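Local coordinates for lysyl oxidase (Pichia pastoris, PDB 1W7C), which is a copper- and topaquinone-dependent amine oxidase that probably converts primary amines, lysine side chains among them, to aldehydes, at residues R315-D323 with V332-L340; W597-H607 with L639-N649. One frame throughout, in Å; residues are numbered along the deposited sequence. Where two conformers were deposited one is given.

Interaction 1: residues R315-D323 with V332-L340; sequences RDTGISFYD and VYELSLQEL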
loop_
_atom_site.group_PDB
_atom_site.type_symbol
_atom_site.label_atom_id
_atom_site.label_comp_id
_atom_site.label_asym_id
_atom_site.label_seq_id
_atom_site.Cartn_x
_atom_site.Cartn_y
_atom_site.Cartn_z
ATOM N N ARG A 315 14.525 -9.233 -23.674
ATOM C CA ARG A 315 14.206 -8.007 -24.376
ATOM C C ARG A 315 12.733 -7.626 -24.202
ATOM O O ARG A 315 12.402 -6.454 -23.967
ATOM C CB ARG A 315 14.573 -8.189 -25.851
ATOM C CG ARG A 315 14.112 -7.095 -26.759
ATOM C CD ARG A 315 12.848 -7.508 -27.581
ATOM N NE ARG A 315 12.352 -6.401 -28.384
ATOM C CZ ARG A 315 11.111 -6.046 -28.499
ATOM N NH1 ARG A 315 10.136 -6.735 -27.913
ATOM N NH2 ARG A 315 10.809 -5.004 -29.244
ATOM N N ASP A 316 11.841 -8.605 -24.274
ATOM C CA ASP A 316 10.419 -8.294 -24.204
ATOM C C ASP A 316 10.017 -7.710 -22.843
ATOM O O ASP A 316 9.292 -6.714 -22.797
ATOM C CB ASP A 316 9.557 -9.532 -24.423
ATOM C CG ASP A 316 9.553 -10.056 -25.852
ATOM O OD1 ASP A 316 10.089 -9.394 -26.787
ATOM O OD2 ASP A 316 9.039 -11.182 -26.080
ATOM N N THR A 317 10.471 -8.339 -21.765
ATOM C CA THR A 317 9.820 -8.089 -20.474
ATOM C C THR A 317 10.795 -7.585 -19.400
ATOM O O THR A 317 10.326 -7.201 -18.319
ATOM C CB THR A 317 9.127 -9.313 -19.918
ATOM O OG1 THR A 317 10.090 -10.362 -19.707
ATOM C CG2 THR A 317 8.047 -9.876 -20.860
ATOM N N GLY A 318 12.111 -7.621 -19.595
ATOM C CA GLY A 318 13.019 -7.304 -18.521
ATOM C C GLY A 318 13.308 -8.514 -17.650
ATOM O O GLY A 318 13.545 -9.591 -18.150
ATOM N N ILE A 319 13.241 -8.336 -16.336
ATOM C CA ILE A 319 13.691 -9.355 -15.398
ATOM C C ILE A 319 12.599 -10.381 -15.111
ATOM O O ILE A 319 11.413 -10.051 -15.081
ATOM C CB ILE A 319 14.199 -8.714 -14.106
ATOM C CG1 ILE A 319 15.281 -9.562 -13.453
ATOM C CG2 ILE A 319 13.062 -8.433 -13.103
ATOM C CD1 ILE A 319 16.008 -8.861 -12.300
ATOM N N SER A 320 13.027 -11.618 -14.888
ATOM C CA SER A 320 12.167 -12.702 -14.395
ATOM C C SER A 320 12.961 -13.407 -13.282
ATOM O O SER A 320 14.193 -13.322 -13.196
ATOM C CB SER A 320 11.945 -13.754 -15.481
ATOM O OG SER A 320 11.141 -13.281 -16.511
ATOM N N PHE A 321 12.217 -14.145 -12.456
ATOM C CA PHE A 321 12.779 -14.893 -11.340
ATOM C C PHE A 321 12.406 -16.363 -11.481
ATOM O O PHE A 321 11.239 -16.677 -11.753
ATOM C CB PHE A 321 12.228 -14.374 -10.015
ATOM C CG PHE A 321 12.556 -12.938 -9.747
ATOM C CD1 PHE A 321 11.721 -11.940 -10.233
ATOM C CD2 PHE A 321 13.667 -12.585 -9.032
ATOM C CE1 PHE A 321 12.039 -10.615 -10.032
ATOM C CE2 PHE A 321 13.988 -11.252 -8.808
ATOM C CZ PHE A 321 13.175 -10.273 -9.285
ATOM N N TYR A 322 13.370 -17.244 -11.190
ATOM C CA TYR A 322 13.135 -18.674 -11.253
ATOM C C TYR A 322 13.639 -19.338 -9.986
ATOM O O TYR A 322 14.637 -18.917 -9.364
ATOM C CB TYR A 322 13.805 -19.292 -12.499
ATOM C CG TYR A 322 13.110 -18.943 -13.770
ATOM C CD1 TYR A 322 13.480 -17.828 -14.515
ATOM C CD2 TYR A 322 12.061 -19.700 -14.228
ATOM C CE1 TYR A 322 12.762 -17.482 -15.691
ATOM C CE2 TYR A 322 11.382 -19.383 -15.373
ATOM C CZ TYR A 322 11.749 -18.287 -16.110
ATOM O OH TYR A 322 11.046 -18.016 -17.267
ATOM N N ASP A 323 12.949 -20.426 -9.627
ATOM C CA ASP A 323 13.375 -21.247 -8.474
ATOM C C ASP A 323 13.499 -20.442 -7.195
ATOM O O ASP A 323 14.520 -20.465 -6.519
ATOM C CB ASP A 323 14.681 -22.003 -8.798
ATOM C CG ASP A 323 14.903 -23.182 -7.899
ATOM O OD1 ASP A 323 16.093 -23.507 -7.643
ATOM O OD2 ASP A 323 13.931 -23.821 -7.432
ATOM N N VAL A 332 8.059 -20.695 -5.474
ATOM C CA VAL A 332 7.620 -20.190 -6.792
ATOM C C VAL A 332 8.628 -20.696 -7.843
ATOM O O VAL A 332 9.816 -20.409 -7.759
ATOM C CB VAL A 332 7.589 -18.629 -6.829
ATOM C CG1 VAL A 332 7.304 -18.134 -8.260
ATOM C CG2 VAL A 332 6.610 -18.066 -5.840
ATOM N N TYR A 333 8.113 -21.422 -8.832
ATOM C CA TYR A 333 8.946 -21.889 -9.922
ATOM C C TYR A 333 9.373 -20.738 -10.840
ATOM O O TYR A 333 10.544 -20.612 -11.179
ATOM C CB TYR A 333 8.267 -23.020 -10.718
ATOM C CG TYR A 333 9.106 -23.357 -11.958
ATOM C CD1 TYR A 333 10.299 -24.040 -11.832
ATOM C CD2 TYR A 333 8.713 -22.952 -13.232
ATOM C CE1 TYR A 333 11.108 -24.272 -12.939
ATOM C CE2 TYR A 333 9.493 -23.178 -14.340
ATOM C CZ TYR A 333 10.700 -23.847 -14.182
ATOM O OH TYR A 333 11.513 -24.053 -15.255
ATOM N N GLU A 334 8.389 -19.914 -11.213
ATOM C CA GLU A 334 8.582 -18.784 -12.119
ATOM C C GLU A 334 7.744 -17.621 -11.647
ATOM O O GLU A 334 6.553 -17.808 -11.389
ATOM C CB GLU A 334 8.129 -19.174 -13.536
ATOM C CG GLU A 334 8.229 -18.031 -14.543
ATOM C CD GLU A 334 7.797 -18.358 -15.959
ATOM O OE1 GLU A 334 7.842 -17.423 -16.782
ATOM O OE2 GLU A 334 7.414 -19.528 -16.253
ATOM N N LEU A 335 8.385 -16.454 -11.573
ATOM C CA LEU A 335 7.671 -15.194 -11.351
ATOM C C LEU A 335 8.107 -14.283 -12.485
ATOM O O LEU A 335 9.284 -13.935 -12.562
ATOM C CB LEU A 335 8.029 -14.601 -9.972
ATOM C CG LEU A 335 7.504 -13.187 -9.699
ATOM C CD1 LEU A 335 5.988 -13.146 -9.749
ATOM C CD2 LEU A 335 7.982 -12.710 -8.356
ATOM N N SER A 336 7.201 -13.863 -13.332
ATOM C CA SER A 336 7.636 -13.094 -14.497
ATOM C C SER A 336 6.532 -12.126 -14.937
ATOM O O SER A 336 5.414 -12.513 -15.266
ATOM C CB SER A 336 8.000 -14.020 -15.661
ATOM O OG SER A 336 6.942 -14.914 -15.937
ATOM N N LEU A 337 6.885 -10.850 -14.969
ATOM C CA LEU A 337 6.048 -9.874 -15.671
ATOM C C LEU A 337 5.849 -10.339 -17.105
ATOM O O LEU A 337 6.815 -10.731 -17.780
ATOM C CB LEU A 337 6.752 -8.523 -15.657
ATOM C CG LEU A 337 6.037 -7.409 -16.430
ATOM C CD1 LEU A 337 4.753 -6.977 -15.751
ATOM C CD2 LEU A 337 6.982 -6.253 -16.644
ATOM N N GLN A 338 4.618 -10.223 -17.585
ATOM C CA GLN A 338 4.241 -10.715 -18.896
ATOM C C GLN A 338 3.932 -9.641 -19.920
ATOM O O GLN A 338 4.207 -9.814 -21.099
ATOM C CB GLN A 338 2.981 -11.587 -18.760
ATOM C CG GLN A 338 3.281 -12.852 -18.030
ATOM C CD GLN A 338 4.123 -13.789 -18.824
ATOM O OE1 GLN A 338 3.828 -14.064 -19.986
ATOM N NE2 GLN A 338 5.194 -14.270 -18.209
ATOM N N GLU A 339 3.317 -8.560 -19.473
ATOM C CA GLU A 339 2.771 -7.536 -20.389
ATOM C C GLU A 339 2.385 -6.334 -19.588
ATOM O O GLU A 339 2.049 -6.434 -18.406
ATOM C CB GLU A 339 1.581 -8.059 -21.176
ATOM C CG GLU A 339 0.889 -7.127 -22.169
ATOM C CD GLU A 339 1.783 -6.628 -23.310
ATOM O OE1 GLU A 339 2.743 -5.856 -23.059
ATOM O OE2 GLU A 339 1.468 -6.965 -24.494
ATOM N N LEU A 340 2.460 -5.193 -20.241
ATOM C CA LEU A 340 1.971 -3.932 -19.706
ATOM C C LEU A 340 1.255 -3.222 -20.832
ATOM O O LEU A 340 1.823 -3.045 -21.921
ATOM C CB LEU A 340 3.068 -3.002 -19.165
ATOM C CG LEU A 340 4.201 -3.446 -18.342
ATOM C CD1 LEU A 340 5.232 -4.060 -19.244
ATOM C CD2 LEU A 340 4.787 -2.200 -17.598
HETATM O O HOH W 1 9.486 -11.073 -17.171
HETATM O O HOH W 2 9.206 -10.407 -13.412
HETATM O O HOH W 3 10.173 -15.376 -18.006
HETATM O O HOH W 4 9.477 -17.568 -19.204
#

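Interaction 2: residues W597-H607 with L639-N649; sequences WARSNLFLTKH and LDGEDIVAWVN. With CA (calcium ion), chain D.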
loop_
_atom_site.group_PDB
_atom_site.type_symbol
_atom_site.label_atom_id
_atom_site.label_comp_id
_atom_site.label_asym_id
_atom_site.label_seq_id
_atom_site.Cartn_x
_atom_site.Cartn_y
_atom_site.Cartn_z
ATOM N N TRP A 597 -6.312 -11.111 -20.950
ATOM C CA TRP A 597 -5.990 -11.284 -19.542
ATOM C C TRP A 597 -6.323 -10.067 -18.686
ATOM O O TRP A 597 -6.351 -10.191 -17.470
ATOM C CB TRP A 597 -4.463 -11.557 -19.401
ATOM C CG TRP A 597 -3.614 -10.507 -20.034
ATOM C CD1 TRP A 597 -3.190 -10.509 -21.323
ATOM C CD2 TRP A 597 -3.293 -9.244 -19.503
ATOM N NE1 TRP A 597 -2.570 -9.329 -21.612
ATOM C CE2 TRP A 597 -2.618 -8.532 -20.498
ATOM C CE3 TRP A 597 -3.438 -8.647 -18.239
ATOM C CZ2 TRP A 597 -2.111 -7.253 -20.287
ATOM C CZ3 TRP A 597 -2.898 -7.379 -18.033
ATOM C CH2 TRP A 597 -2.249 -6.708 -19.050
ATOM N N ALA A 598 -6.585 -8.911 -19.310
ATOM C CA ALA A 598 -6.609 -7.633 -18.578
ATOM C C ALA A 598 -7.991 -7.225 -18.054
ATOM O O ALA A 598 -8.157 -6.144 -17.544
ATOM C CB ALA A 598 -6.008 -6.543 -19.425
ATOM N N ARG A 599 -8.942 -8.153 -18.105
ATOM C CA ARG A 599 -10.348 -7.890 -17.862
ATOM C C ARG A 599 -10.868 -8.276 -16.473
ATOM O O ARG A 599 -12.001 -7.913 -16.152
ATOM C CB ARG A 599 -11.197 -8.617 -18.904
ATOM C CG ARG A 599 -10.996 -10.137 -18.955
ATOM C CD ARG A 599 -11.718 -10.774 -20.109
ATOM N NE ARG A 599 -11.337 -12.189 -20.285
ATOM C CZ ARG A 599 -11.902 -13.186 -19.643
ATOM N NH1 ARG A 599 -12.913 -12.999 -18.817
ATOM N NH2 ARG A 599 -11.488 -14.409 -19.887
ATOM N N SER A 600 -10.029 -8.963 -15.685
ATOM C CA SER A 600 -10.353 -9.343 -14.314
ATOM C C SER A 600 -9.111 -9.116 -13.491
ATOM O O SER A 600 -8.043 -8.883 -14.031
ATOM C CB SER A 600 -10.772 -10.815 -14.242
ATOM O OG SER A 600 -11.896 -10.993 -15.099
ATOM N N ASN A 601 -9.226 -9.202 -12.169
ATOM C CA ASN A 601 -8.041 -9.012 -11.328
ATOM C C ASN A 601 -6.990 -10.128 -11.422
ATOM O O ASN A 601 -5.798 -9.872 -11.338
ATOM C CB ASN A 601 -8.424 -8.813 -9.860
ATOM C CG ASN A 601 -9.206 -7.558 -9.594
ATOM O OD1 ASN A 601 -10.272 -7.624 -8.952
ATOM N ND2 ASN A 601 -8.698 -6.428 -10.017
ATOM N N LEU A 602 -7.470 -11.374 -11.551
ATOM C CA LEU A 602 -6.574 -12.512 -11.603
ATOM C C LEU A 602 -7.266 -13.720 -12.236
ATOM O O LEU A 602 -8.501 -13.832 -12.270
ATOM C CB LEU A 602 -5.935 -12.835 -10.287
ATOM C CG LEU A 602 -6.268 -13.747 -9.153
ATOM C CD1 LEU A 602 -6.493 -15.163 -9.477
ATOM C CD2 LEU A 602 -5.064 -13.695 -8.196
ATOM N N PHE A 603 -6.432 -14.602 -12.781
ATOM C CA PHE A 603 -6.891 -15.849 -13.353
ATOM C C PHE A 603 -6.046 -16.982 -12.813
ATOM O O PHE A 603 -4.852 -16.831 -12.579
ATOM C CB PHE A 603 -6.726 -15.841 -14.876
ATOM C CG PHE A 603 -7.669 -14.901 -15.592
ATOM C CD1 PHE A 603 -7.317 -13.568 -15.796
ATOM C CD2 PHE A 603 -8.887 -15.325 -16.020
ATOM C CE1 PHE A 603 -8.211 -12.708 -16.422
ATOM C CE2 PHE A 603 -9.762 -14.479 -16.663
ATOM C CZ PHE A 603 -9.442 -13.152 -16.842
ATOM N N LEU A 604 -6.686 -18.127 -12.598
ATOM C CA LEU A 604 -5.980 -19.369 -12.199
ATOM C C LEU A 604 -6.079 -20.380 -13.310
ATOM O O LEU A 604 -7.200 -20.642 -13.797
ATOM C CB LEU A 604 -6.661 -19.933 -10.948
ATOM C CG LEU A 604 -6.639 -19.007 -9.729
ATOM C CD1 LEU A 604 -7.490 -19.596 -8.611
ATOM C CD2 LEU A 604 -5.252 -18.745 -9.207
ATOM N N THR A 605 -4.951 -20.926 -13.759
ATOM C CA THR A 605 -4.962 -21.934 -14.797
ATOM C C THR A 605 -4.104 -23.120 -14.436
ATOM O O THR A 605 -3.228 -23.052 -13.558
ATOM C CB THR A 605 -4.478 -21.383 -16.137
ATOM O OG1 THR A 605 -3.084 -21.036 -16.022
ATOM C CG2 THR A 605 -5.275 -20.128 -16.572
ATOM N N LYS A 606 -4.310 -24.218 -15.157
ATOM C CA LYS A 606 -3.437 -25.378 -15.080
ATOM C C LYS A 606 -2.153 -25.076 -15.830
ATOM O O LYS A 606 -2.178 -24.703 -16.989
ATOM C CB LYS A 606 -4.170 -26.607 -15.627
ATOM C CG LYS A 606 -3.342 -27.843 -15.783
ATOM C CD LYS A 606 -4.173 -28.961 -16.464
ATOM C CE LYS A 606 -3.415 -30.181 -16.748
ATOM N NZ LYS A 606 -4.356 -31.187 -17.234
ATOM N N HIS A 607 -1.030 -25.308 -15.185
ATOM C CA HIS A 607 0.265 -25.055 -15.795
ATOM C C HIS A 607 0.425 -25.860 -17.072
ATOM O O HIS A 607 0.146 -27.057 -17.080
ATOM C CB HIS A 607 1.409 -25.446 -14.881
ATOM C CG HIS A 607 2.749 -25.169 -15.483
ATOM N ND1 HIS A 607 3.376 -26.050 -16.337
ATOM C CD2 HIS A 607 3.499 -24.049 -15.478
ATOM C CE1 HIS A 607 4.483 -25.490 -16.800
ATOM N NE2 HIS A 607 4.599 -24.282 -16.265
ATOM N N LEU A 639 -8.671 -27.814 -11.445
ATOM C CA LEU A 639 -7.544 -27.278 -10.686
ATOM C C LEU A 639 -7.424 -27.996 -9.329
ATOM O O LEU A 639 -6.667 -27.583 -8.461
ATOM C CB LEU A 639 -7.741 -25.779 -10.435
ATOM C CG LEU A 639 -7.821 -24.895 -11.684
ATOM C CD1 LEU A 639 -8.165 -23.464 -11.264
ATOM C CD2 LEU A 639 -6.574 -24.951 -12.516
ATOM N N ASP A 640 -8.210 -29.054 -9.151
ATOM C CA ASP A 640 -8.370 -29.685 -7.852
ATOM C C ASP A 640 -7.265 -30.743 -7.668
ATOM O O ASP A 640 -7.470 -31.904 -7.917
ATOM C CB ASP A 640 -9.790 -30.297 -7.792
ATOM C CG ASP A 640 -10.206 -30.700 -6.415
ATOM O OD1 ASP A 640 -9.394 -30.614 -5.498
ATOM O OD2 ASP A 640 -11.343 -31.140 -6.155
ATOM N N GLY A 641 -6.066 -30.292 -7.311
ATOM C CA GLY A 641 -4.892 -31.160 -7.195
ATOM C C GLY A 641 -4.130 -31.175 -8.513
ATOM O O GLY A 641 -4.057 -32.185 -9.209
ATOM N N GLU A 642 -3.616 -30.016 -8.880
ATOM C CA GLU A 642 -2.976 -29.785 -10.150
ATOM C C GLU A 642 -1.894 -28.737 -9.960
ATOM O O GLU A 642 -1.896 -28.019 -8.971
ATOM C CB GLU A 642 -3.995 -29.328 -11.197
ATOM C CG GLU A 642 -5.055 -30.365 -11.547
ATOM C CD GLU A 642 -4.540 -31.631 -12.220
ATOM O OE1 GLU A 642 -3.453 -31.640 -12.820
ATOM O OE2 GLU A 642 -5.257 -32.641 -12.156
ATOM N N ASP A 643 -0.999 -28.627 -10.931
ATOM C CA ASP A 643 -0.024 -27.527 -10.944
ATOM C C ASP A 643 -0.749 -26.287 -11.449
ATOM O O ASP A 643 -1.237 -26.253 -12.593
ATOM C CB ASP A 643 1.115 -27.904 -11.863
ATOM C CG ASP A 643 2.229 -26.920 -11.843
ATOM O OD1 ASP A 643 2.069 -25.828 -11.257
ATOM O OD2 ASP A 643 3.341 -27.203 -12.383
ATOM N N ILE A 644 -0.895 -25.307 -10.563
ATOM C CA ILE A 644 -1.659 -24.100 -10.810
ATOM C C ILE A 644 -0.676 -22.963 -11.059
ATOM O O ILE A 644 0.417 -22.877 -10.461
ATOM C CB ILE A 644 -2.561 -23.794 -9.579
ATOM C CG1 ILE A 644 -3.562 -24.933 -9.368
ATOM C CG2 ILE A 644 -3.294 -22.452 -9.753
ATOM C CD1 ILE A 644 -4.370 -24.841 -8.108
ATOM N N VAL A 645 -1.095 -22.075 -11.958
ATOM C CA VAL A 645 -0.431 -20.796 -12.186
ATOM C C VAL A 645 -1.475 -19.690 -11.922
ATOM O O VAL A 645 -2.630 -19.792 -12.363
ATOM C CB VAL A 645 0.041 -20.660 -13.666
ATOM C CG1 VAL A 645 0.666 -19.311 -13.939
ATOM C CG2 VAL A 645 0.951 -21.795 -14.033
ATOM N N ALA A 646 -1.060 -18.668 -11.158
ATOM C CA ALA A 646 -1.884 -17.479 -10.984
ATOM C C ALA A 646 -1.323 -16.388 -11.885
ATOM O O ALA A 646 -0.171 -16.089 -11.864
ATOM C CB ALA A 646 -1.902 -17.017 -9.537
ATOM N N TRP A 647 -2.218 -15.798 -12.662
ATOM C CA TRP A 647 -1.876 -14.672 -13.550
ATOM C C TRP A 647 -2.537 -13.467 -12.866
ATOM O O TRP A 647 -3.774 -13.348 -12.876
ATOM C CB TRP A 647 -2.465 -14.925 -14.965
ATOM C CG TRP A 647 -2.040 -16.225 -15.591
ATOM C CD1 TRP A 647 -2.665 -17.394 -15.423
ATOM C CD2 TRP A 647 -0.952 -16.474 -16.518
ATOM N NE1 TRP A 647 -2.014 -18.381 -16.118
ATOM C CE2 TRP A 647 -0.960 -17.846 -16.805
ATOM C CE3 TRP A 647 0.058 -15.684 -17.074
ATOM C CZ2 TRP A 647 -0.054 -18.446 -17.680
ATOM C CZ3 TRP A 647 0.968 -16.268 -17.949
ATOM C CH2 TRP A 647 0.919 -17.653 -18.235
ATOM N N VAL A 648 -1.691 -12.634 -12.241
ATOM C CA VAL A 648 -2.114 -11.606 -11.328
ATOM C C VAL A 648 -1.915 -10.247 -11.951
ATOM O O VAL A 648 -0.845 -9.948 -12.457
ATOM C CB VAL A 648 -1.345 -11.680 -9.987
ATOM C CG1 VAL A 648 -1.859 -10.634 -9.066
ATOM C CG2 VAL A 648 -1.467 -13.075 -9.382
ATOM N N ASN A 649 -2.961 -9.418 -11.955
ATOM C CA ASN A 649 -2.889 -8.094 -12.524
ATOM C C ASN A 649 -2.757 -6.976 -11.499
ATOM O O ASN A 649 -3.348 -7.016 -10.410
ATOM C CB ASN A 649 -4.117 -7.812 -13.393
ATOM C CG ASN A 649 -4.195 -8.734 -14.560
ATOM O OD1 ASN A 649 -3.156 -9.120 -15.125
ATOM N ND2 ASN A 649 -5.420 -9.114 -14.936
HETATM CA CA CA D . 2.388 -24.016 -9.838
HETATM O O HOH W 5 -6.028 -6.214 -10.971
HETATM O O HOH W 6 -2.733 -33.173 -14.915
HETATM O O HOH W 7 1.100 -25.399 -8.320
#

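Interaction 1: residues R315-D323 with V332-L340
Glu334 OE1 takes two sound hydrogen bonds beside Tyr322: Ser336 OG donates to it at 2.8 Å, from above the carboxylate plane, and a water that also touches Tyr322 OH donates to it at 2.9 Å. With CG anti to the backbone N (chi1 177°) and the rest of the chain extended, Glu334 runs alongside the phenol of Tyr322, both pointing the same way. Its methylene carbon CG lies 3.5 Å from Tyr322 CE2, and the carboxylate plane is turned 31° from the ring. The other oxygen, OE2, makes a salt bridge to Lys495 on the next strand, 488-498. Tyr322 and Glu334 form a non-hydrogen-bonded pair of the antiparallel beta hairpin built from strands 318-326 and 329-344. Phe321 and Leu335, the neighbouring hydrogen-bonded pair, bond in both directions, Phe321 N to Leu335 O and Leu335 N to Phe321 O each at 2.9 Å, and carry their side chains on the other face. Nearer the turn, the edge of Tyr322 meets the face of Tyr333 in a T-shaped stack, centroids 5.9 Å apart and planes at 75°, while Tyr333 OH bonds to Trp21. Toward Thr317 the strands part, and water replaces direct pairing: one molecule accepts from Leu337 N at 2.8 Å and donates to Ile319 O, and a second joins Thr317 OG1, itself hydrogen-bonded to Ser314 OG, to Leu337 O. Buried as it is, the Glu334 carboxylate is thus likely to be stabilised as an anion by Lys495, the Ser336 hydroxyl and bound water together.

Interaction 2: residues W597-H607 with L639-N649
An antiparallel strand pair of the copper amine oxidase beta-sandwich domain, with a calcium site at one end, joins strand 602-606 to strand 642-649. Phe603 with Trp647 and Thr605 with Val645 are its hydrogen-bonded pairs, bonded in both directions. At the end away from the metal, Asn649 reaches back into the loop before the first strand. Its ND2 donates to Ser600 O at 2.8 Å, in the amide plane, and to Trp597 O at 2.9 Å, so both amide hydrogens are used. OD1, which also accepts from Asn493, lies at the edge of the Trp597 indole, 3.2 Å from Trp597 CE3, with ring and amide planes 58° apart. Replacing Asn649 by a leucine would probably leave Trp597 O and Ser600 O without their shared donor and let the loop shift. Midway, Trp647 NE1 donates to Thr605 OG1 at 2.9 Å, almost straight (169°) and in the indole plane; chi1 of 66° sets the hydroxyl between the threonine's own N and carbonyl carbon, facing that N-H. Val645 CG1 sits over one face of the same indole, toward its rim. On the opposite side of the sheet, Leu604 CD2 packs on Ala646 CB. At the calcium end His607 N bonds to Asp643 O, and the two side chains lie alongside each other, pointing the same way. Asp497, Leu498 and Asp499 contribute to the metal's shell; Asp643 OD2 pairs with Lys65, while the calcium is bound by Asp643 OD1 at 2.3 Å and by Ile644 O at 2.4 Å.

Overall arrangement
From the N terminus, interaction 1 comes first and closes a short hairpin, strand 318-326 turning straight back into 329-344. After many further strands the chain forms strand 488-498, which lies between 329-344 and 642-654 and pairs antiparallel with both. Much later, interaction 2 closes a longer loop of 31 residues without helix or strand between 597-607 and 639-649. The two are in series, neither nested nor crossed. They also meet directly: Glu339 CG packs 3.5 Å from Trp597 CZ2, and Gln338 touches the Trp647 indole. Near Tyr333 of interaction 1 lie Asp497 and Asp499, ligands of the calcium that interaction 2 holds; strand 642-654 continues to His654, a copper ligand.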